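Local coordinates for protein myosin regulatory light chain (Physarum polycephalum, PDB 2BL0) that is a light chain of the myosin regulatory domain and binds calcium through an EF-hand, at residues F82-E95 / V121-V135. Sequence-based numbering, arbitrary orientation.
Sequences FRALDKEGNGTIQE and VSVSGDGAINYESFV
Ile93 and Ile129 pair across the short antiparallel sheet coupling the two loops of an EF-hand pair, their side chains side by side on one face. Ile93 N gives to Ile129 O (3.1 Å), and Ile129 N to Ile93 O (2.8 Å). The ladder continues from Tyr131 N to Gly91 O and from Glu95 N to Gly127 O. Ile93 CG2 presses tightly on Ile129 CD1 (3.4 Å).

Tyr131 CG stands between its backbone N and carbonyl carbon (chi1 55°), laying the ring between Phe82 CB and Gly91 O on opposite faces. The Phe82 and Tyr131 rings are near parallel but slid apart, each CB making a CH-pi contact with the other ring.

Two donors grip Asp86 OD2: Tyr131 OH (2.6 Å, anti side) and Gly91 N (syn side). Asp86 is an inferred calcium ligand, but the calcium seen here is in the first EF-hand. Bent at chi2, Gln94 gives a nearly straight bond from NE2 to Asp126 O (2.6 Å), which lies in the Gln94 amide plane.

Glu95 CB packs on Ile129 CG2, and OE1 forms a salt bridge with Arg99. Leu98 of helix 95-104 packs on Phe82, Ile93 and Ile129; Leu79 of helix 75-85 touches Tyr131.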
loop_
_atom_site.group_PDB
_atom_site.type_symbol
_atom_site.label_atom_id
_atom_site.label_comp_id
_atom_site.label_asym_id
_atom_site.label_seq_id
_atom_site.Cartn_x
_atom_site.Cartn_y
_atom_site.Cartn_z
ATOM N N PHE B 82 -23.391 19.656 -18.689
ATOM C CA PHE B 82 -22.997 19.283 -20.043
ATOM C C PHE B 82 -24.171 19.353 -21.014
ATOM O O PHE B 82 -24.012 19.730 -22.160
ATOM C CB PHE B 82 -22.350 17.888 -20.084
ATOM C CG PHE B 82 -20.893 17.881 -19.700
ATOM C CD1 PHE B 82 -19.957 18.582 -20.446
ATOM C CD2 PHE B 82 -20.452 17.181 -18.589
ATOM C CE1 PHE B 82 -18.626 18.581 -20.097
ATOM C CE2 PHE B 82 -19.113 17.172 -18.236
ATOM C CZ PHE B 82 -18.196 17.885 -18.982
ATOM N N ARG B 83 -25.358 19.002 -20.556
ATOM C CA ARG B 83 -26.539 19.102 -21.406
ATOM C C ARG B 83 -26.782 20.553 -21.841
ATOM O O ARG B 83 -27.210 20.803 -22.966
ATOM C CB ARG B 83 -27.759 18.580 -20.669
ATOM C CG ARG B 83 -29.026 18.576 -21.517
ATOM C CD ARG B 83 -28.930 17.720 -22.757
ATOM N NE ARG B 83 -30.257 17.213 -23.085
ATOM C CZ ARG B 83 -31.019 17.617 -24.088
ATOM N NH1 ARG B 83 -30.596 18.551 -24.948
ATOM N NH2 ARG B 83 -32.230 17.067 -24.233
ATOM N N ALA B 84 -26.512 21.485 -20.939
ATOM C CA ALA B 84 -26.692 22.909 -21.204
ATOM C C ALA B 84 -25.658 23.434 -22.196
ATOM O O ALA B 84 -25.857 24.495 -22.805
ATOM C CB ALA B 84 -26.601 23.684 -19.900
ATOM N N LEU B 85 -24.544 22.709 -22.324
ATOM C CA LEU B 85 -23.476 23.016 -23.274
ATOM C C LEU B 85 -23.595 22.230 -24.586
ATOM O O LEU B 85 -22.867 22.502 -25.543
ATOM C CB LEU B 85 -22.119 22.754 -22.618
ATOM C CG LEU B 85 -21.867 23.560 -21.332
ATOM C CD1 LEU B 85 -20.658 23.071 -20.552
ATOM C CD2 LEU B 85 -21.736 25.032 -21.670
ATOM N N ASP B 86 -24.554 21.307 -24.655
ATOM C CA ASP B 86 -24.699 20.392 -25.788
ATOM C C ASP B 86 -25.500 21.045 -26.924
ATOM O O ASP B 86 -26.729 21.069 -26.879
ATOM C CB ASP B 86 -25.375 19.102 -25.292
ATOM C CG ASP B 86 -25.532 18.059 -26.369
ATOM O OD1 ASP B 86 -25.297 18.368 -27.563
ATOM O OD2 ASP B 86 -25.916 16.891 -26.102
ATOM N N LYS B 87 -24.796 21.559 -27.935
ATOM C CA LYS B 87 -25.422 22.294 -29.043
ATOM C C LYS B 87 -26.254 21.448 -30.002
ATOM O O LYS B 87 -27.252 21.925 -30.551
ATOM C CB LYS B 87 -24.359 23.042 -29.878
ATOM C CG LYS B 87 -23.324 23.842 -29.113
ATOM C CD LYS B 87 -22.460 24.653 -30.104
ATOM C CE LYS B 87 -21.510 25.613 -29.408
ATOM N NZ LYS B 87 -20.997 26.648 -30.366
ATOM N N GLU B 88 -25.849 20.200 -30.218
ATOM C CA GLU B 88 -26.446 19.356 -31.253
ATOM C C GLU B 88 -27.520 18.404 -30.720
ATOM O O GLU B 88 -28.294 17.815 -31.497
ATOM C CB GLU B 88 -25.351 18.551 -31.963
ATOM C CG GLU B 88 -24.202 19.384 -32.514
ATOM C CD GLU B 88 -23.115 19.703 -31.495
ATOM O OE1 GLU B 88 -23.013 19.033 -30.427
ATOM O OE2 GLU B 88 -22.338 20.646 -31.765
ATOM N N GLY B 89 -27.574 18.256 -29.398
ATOM C CA GLY B 89 -28.453 17.279 -28.769
ATOM C C GLY B 89 -28.059 15.830 -29.024
ATOM O O GLY B 89 -28.912 14.940 -28.949
ATOM N N ASN B 90 -26.767 15.586 -29.274
ATOM C CA ASN B 90 -26.277 14.241 -29.588
ATOM C C ASN B 90 -25.391 13.629 -28.506
ATOM O O ASN B 90 -24.806 12.585 -28.743
ATOM C CB ASN B 90 -25.505 14.224 -30.913
ATOM C CG ASN B 90 -26.385 14.467 -32.116
ATOM O OD1 ASN B 90 -27.535 14.040 -32.158
ATOM N ND2 ASN B 90 -25.837 15.154 -33.117
ATOM N N GLY B 91 -25.322 14.264 -27.337
ATOM C CA GLY B 91 -24.567 13.758 -26.207
ATOM C C GLY B 91 -23.082 14.057 -26.289
ATOM O O GLY B 91 -22.294 13.421 -25.584
ATOM N N THR B 92 -22.690 14.976 -27.168
ATOM C CA THR B 92 -21.275 15.309 -27.337
ATOM C C THR B 92 -21.001 16.784 -27.059
ATOM O O THR B 92 -21.907 17.631 -27.069
ATOM C CB THR B 92 -20.731 14.919 -28.753
ATOM O OG1 THR B 92 -21.306 15.754 -29.768
ATOM C CG2 THR B 92 -21.120 13.500 -29.138
ATOM N N ILE B 93 -19.740 17.054 -26.770
ATOM C CA ILE B 93 -19.178 18.384 -26.731
ATOM C C ILE B 93 -17.825 18.298 -27.459
ATOM O O ILE B 93 -17.198 17.239 -27.499
ATOM C CB ILE B 93 -19.034 18.834 -25.258
ATOM C CG1 ILE B 93 -18.810 20.350 -25.171
ATOM C CG2 ILE B 93 -17.992 17.991 -24.517
ATOM C CD1 ILE B 93 -17.732 20.782 -24.288
ATOM N N GLN B 94 -17.401 19.383 -28.078
ATOM C CA GLN B 94 -16.077 19.397 -28.701
ATOM C C GLN B 94 -15.004 19.396 -27.614
ATOM O O GLN B 94 -15.076 20.174 -26.660
ATOM C CB GLN B 94 -15.959 20.600 -29.627
ATOM C CG GLN B 94 -16.920 20.531 -30.820
ATOM C CD GLN B 94 -16.693 19.305 -31.692
ATOM O OE1 GLN B 94 -17.504 18.366 -31.678
ATOM N NE2 GLN B 94 -15.592 19.317 -32.477
ATOM N N GLU B 95 -14.012 18.516 -27.731
ATOM C CA GLU B 95 -12.934 18.523 -26.737
ATOM C C GLU B 95 -12.296 19.906 -26.604
ATOM O O GLU B 95 -11.928 20.304 -25.511
ATOM C CB GLU B 95 -11.854 17.499 -27.002
ATOM C CG GLU B 95 -10.889 17.414 -25.824
ATOM C CD GLU B 95 -9.852 16.337 -25.993
ATOM O OE1 GLU B 95 -8.671 16.665 -26.210
ATOM O OE2 GLU B 95 -10.231 15.160 -25.886
ATOM N N VAL B 121 -9.481 10.033 -22.801
ATOM C CA VAL B 121 -10.709 10.472 -23.438
ATOM C C VAL B 121 -10.683 10.291 -24.956
ATOM O O VAL B 121 -9.841 10.859 -25.659
ATOM C CB VAL B 121 -10.980 11.944 -23.092
ATOM C CG1 VAL B 121 -12.120 12.504 -23.921
ATOM C CG2 VAL B 121 -11.263 12.064 -21.620
ATOM N N SER B 122 -11.638 9.506 -25.446
ATOM C CA SER B 122 -11.759 9.197 -26.858
ATOM C C SER B 122 -12.322 10.382 -27.633
ATOM O O SER B 122 -13.404 10.871 -27.291
ATOM C CB SER B 122 -12.702 8.004 -27.031
ATOM O OG SER B 122 -12.624 7.526 -28.356
ATOM N N VAL B 123 -11.601 10.839 -28.656
ATOM C CA VAL B 123 -12.043 11.961 -29.492
ATOM C C VAL B 123 -12.361 11.458 -30.902
ATOM O O VAL B 123 -11.561 10.748 -31.501
ATOM C CB VAL B 123 -10.946 13.055 -29.609
ATOM C CG1 VAL B 123 -11.437 14.243 -30.420
ATOM C CG2 VAL B 123 -10.485 13.507 -28.253
ATOM N N SER B 124 -13.504 11.867 -31.442
ATOM C CA SER B 124 -13.936 11.432 -32.774
ATOM C C SER B 124 -13.146 12.168 -33.847
ATOM O O SER B 124 -12.339 13.053 -33.548
ATOM C CB SER B 124 -15.416 11.717 -32.976
ATOM O OG SER B 124 -15.652 13.096 -33.209
ATOM N N GLY B 125 -13.416 11.816 -35.101
ATOM C CA GLY B 125 -12.815 12.486 -36.237
ATOM C C GLY B 125 -13.326 13.895 -36.496
ATOM O O GLY B 125 -12.828 14.566 -37.395
ATOM N N ASP B 126 -14.336 14.343 -35.760
ATOM C CA ASP B 126 -14.769 15.736 -35.837
ATOM C C ASP B 126 -14.474 16.457 -34.521
ATOM O O ASP B 126 -14.981 17.548 -34.273
ATOM C CB ASP B 126 -16.250 15.819 -36.200
ATOM C CG ASP B 126 -16.680 17.223 -36.634
ATOM O OD1 ASP B 126 -15.848 17.969 -37.214
ATOM O OD2 ASP B 126 -17.833 17.665 -36.435
ATOM N N GLY B 127 -13.653 15.837 -33.682
ATOM C CA GLY B 127 -13.194 16.469 -32.461
ATOM C C GLY B 127 -14.180 16.419 -31.315
ATOM O O GLY B 127 -14.023 17.174 -30.361
ATOM N N ALA B 128 -15.164 15.525 -31.402
ATOM C CA ALA B 128 -16.244 15.418 -30.413
ATOM C C ALA B 128 -15.924 14.362 -29.357
ATOM O O ALA B 128 -15.318 13.335 -29.651
ATOM C CB ALA B 128 -17.568 15.044 -31.104
ATOM N N ILE B 129 -16.373 14.609 -28.133
ATOM C CA ILE B 129 -16.265 13.634 -27.052
ATOM C C ILE B 129 -17.649 13.397 -26.477
ATOM O O ILE B 129 -18.491 14.285 -26.479
ATOM C CB ILE B 129 -15.278 14.080 -25.945
ATOM C CG1 ILE B 129 -15.764 15.338 -25.230
ATOM C CG2 ILE B 129 -13.901 14.319 -26.530
ATOM C CD1 ILE B 129 -16.387 15.082 -23.900
ATOM N N ASN B 130 -17.876 12.194 -25.983
ATOM C CA ASN B 130 -19.149 11.864 -25.363
ATOM C C ASN B 130 -19.057 12.247 -23.904
ATOM O O ASN B 130 -18.289 11.637 -23.144
ATOM C CB ASN B 130 -19.439 10.370 -25.527
ATOM C CG ASN B 130 -20.776 9.962 -24.940
ATOM O OD1 ASN B 130 -20.925 9.922 -23.730
ATOM N ND2 ASN B 130 -21.751 9.620 -25.807
ATOM N N TYR B 131 -19.835 13.254 -23.501
ATOM C CA TYR B 131 -19.664 13.825 -22.177
ATOM C C TYR B 131 -20.201 12.928 -21.074
ATOM O O TYR B 131 -19.667 12.950 -19.998
ATOM C CB TYR B 131 -20.199 15.269 -22.076
ATOM C CG TYR B 131 -21.632 15.477 -22.476
ATOM C CD1 TYR B 131 -22.671 14.995 -21.700
ATOM C CD2 TYR B 131 -21.952 16.174 -23.635
ATOM C CE1 TYR B 131 -24.012 15.198 -22.071
ATOM C CE2 TYR B 131 -23.281 16.379 -24.021
ATOM C CZ TYR B 131 -24.305 15.890 -23.225
ATOM O OH TYR B 131 -25.610 16.085 -23.604
ATOM N N GLU B 132 -21.243 12.129 -21.312
ATOM C CA GLU B 132 -21.649 11.159 -20.290
ATOM C C GLU B 132 -20.542 10.137 -19.987
ATOM O O GLU B 132 -20.354 9.745 -18.820
ATOM C CB GLU B 132 -22.938 10.455 -20.684
ATOM C CG GLU B 132 -23.559 9.671 -19.526
ATOM C CD GLU B 132 -22.955 8.287 -19.287
ATOM O OE1 GLU B 132 -22.471 7.665 -20.255
ATOM O OE2 GLU B 132 -22.986 7.816 -18.109
ATOM N N SER B 133 -19.798 9.716 -21.003
ATOM C CA SER B 133 -18.660 8.814 -20.784
ATOM C C SER B 133 -17.589 9.527 -19.953
ATOM O O SER B 133 -16.936 8.907 -19.127
ATOM C CB SER B 133 -18.045 8.313 -22.094
ATOM O OG SER B 133 -18.971 7.518 -22.837
ATOM N N PHE B 134 -17.435 10.832 -20.163
ATOM C CA PHE B 134 -16.470 11.629 -19.413
ATOM C C PHE B 134 -16.910 11.725 -17.957
ATOM O O PHE B 134 -16.111 11.491 -17.061
ATOM C CB PHE B 134 -16.296 13.014 -20.068
ATOM C CG PHE B 134 -15.274 13.901 -19.370
ATOM C CD1 PHE B 134 -13.923 13.600 -19.411
ATOM C CD2 PHE B 134 -15.687 15.015 -18.644
ATOM C CE1 PHE B 134 -12.981 14.418 -18.755
ATOM C CE2 PHE B 134 -14.767 15.839 -18.006
ATOM C CZ PHE B 134 -13.422 15.540 -18.044
ATOM N N VAL B 135 -18.188 12.022 -17.730
ATOM C CA VAL B 135 -18.764 12.053 -16.389
ATOM C C VAL B 135 -18.597 10.681 -15.748
ATOM O O VAL B 135 -18.167 10.554 -14.608
ATOM C CB VAL B 135 -20.257 12.473 -16.423
ATOM C CG1 VAL B 135 -20.882 12.346 -15.044
ATOM C CG2 VAL B 135 -20.380 13.910 -16.968
HETATM O O HOH W 1 -23.034 11.919 -23.557
#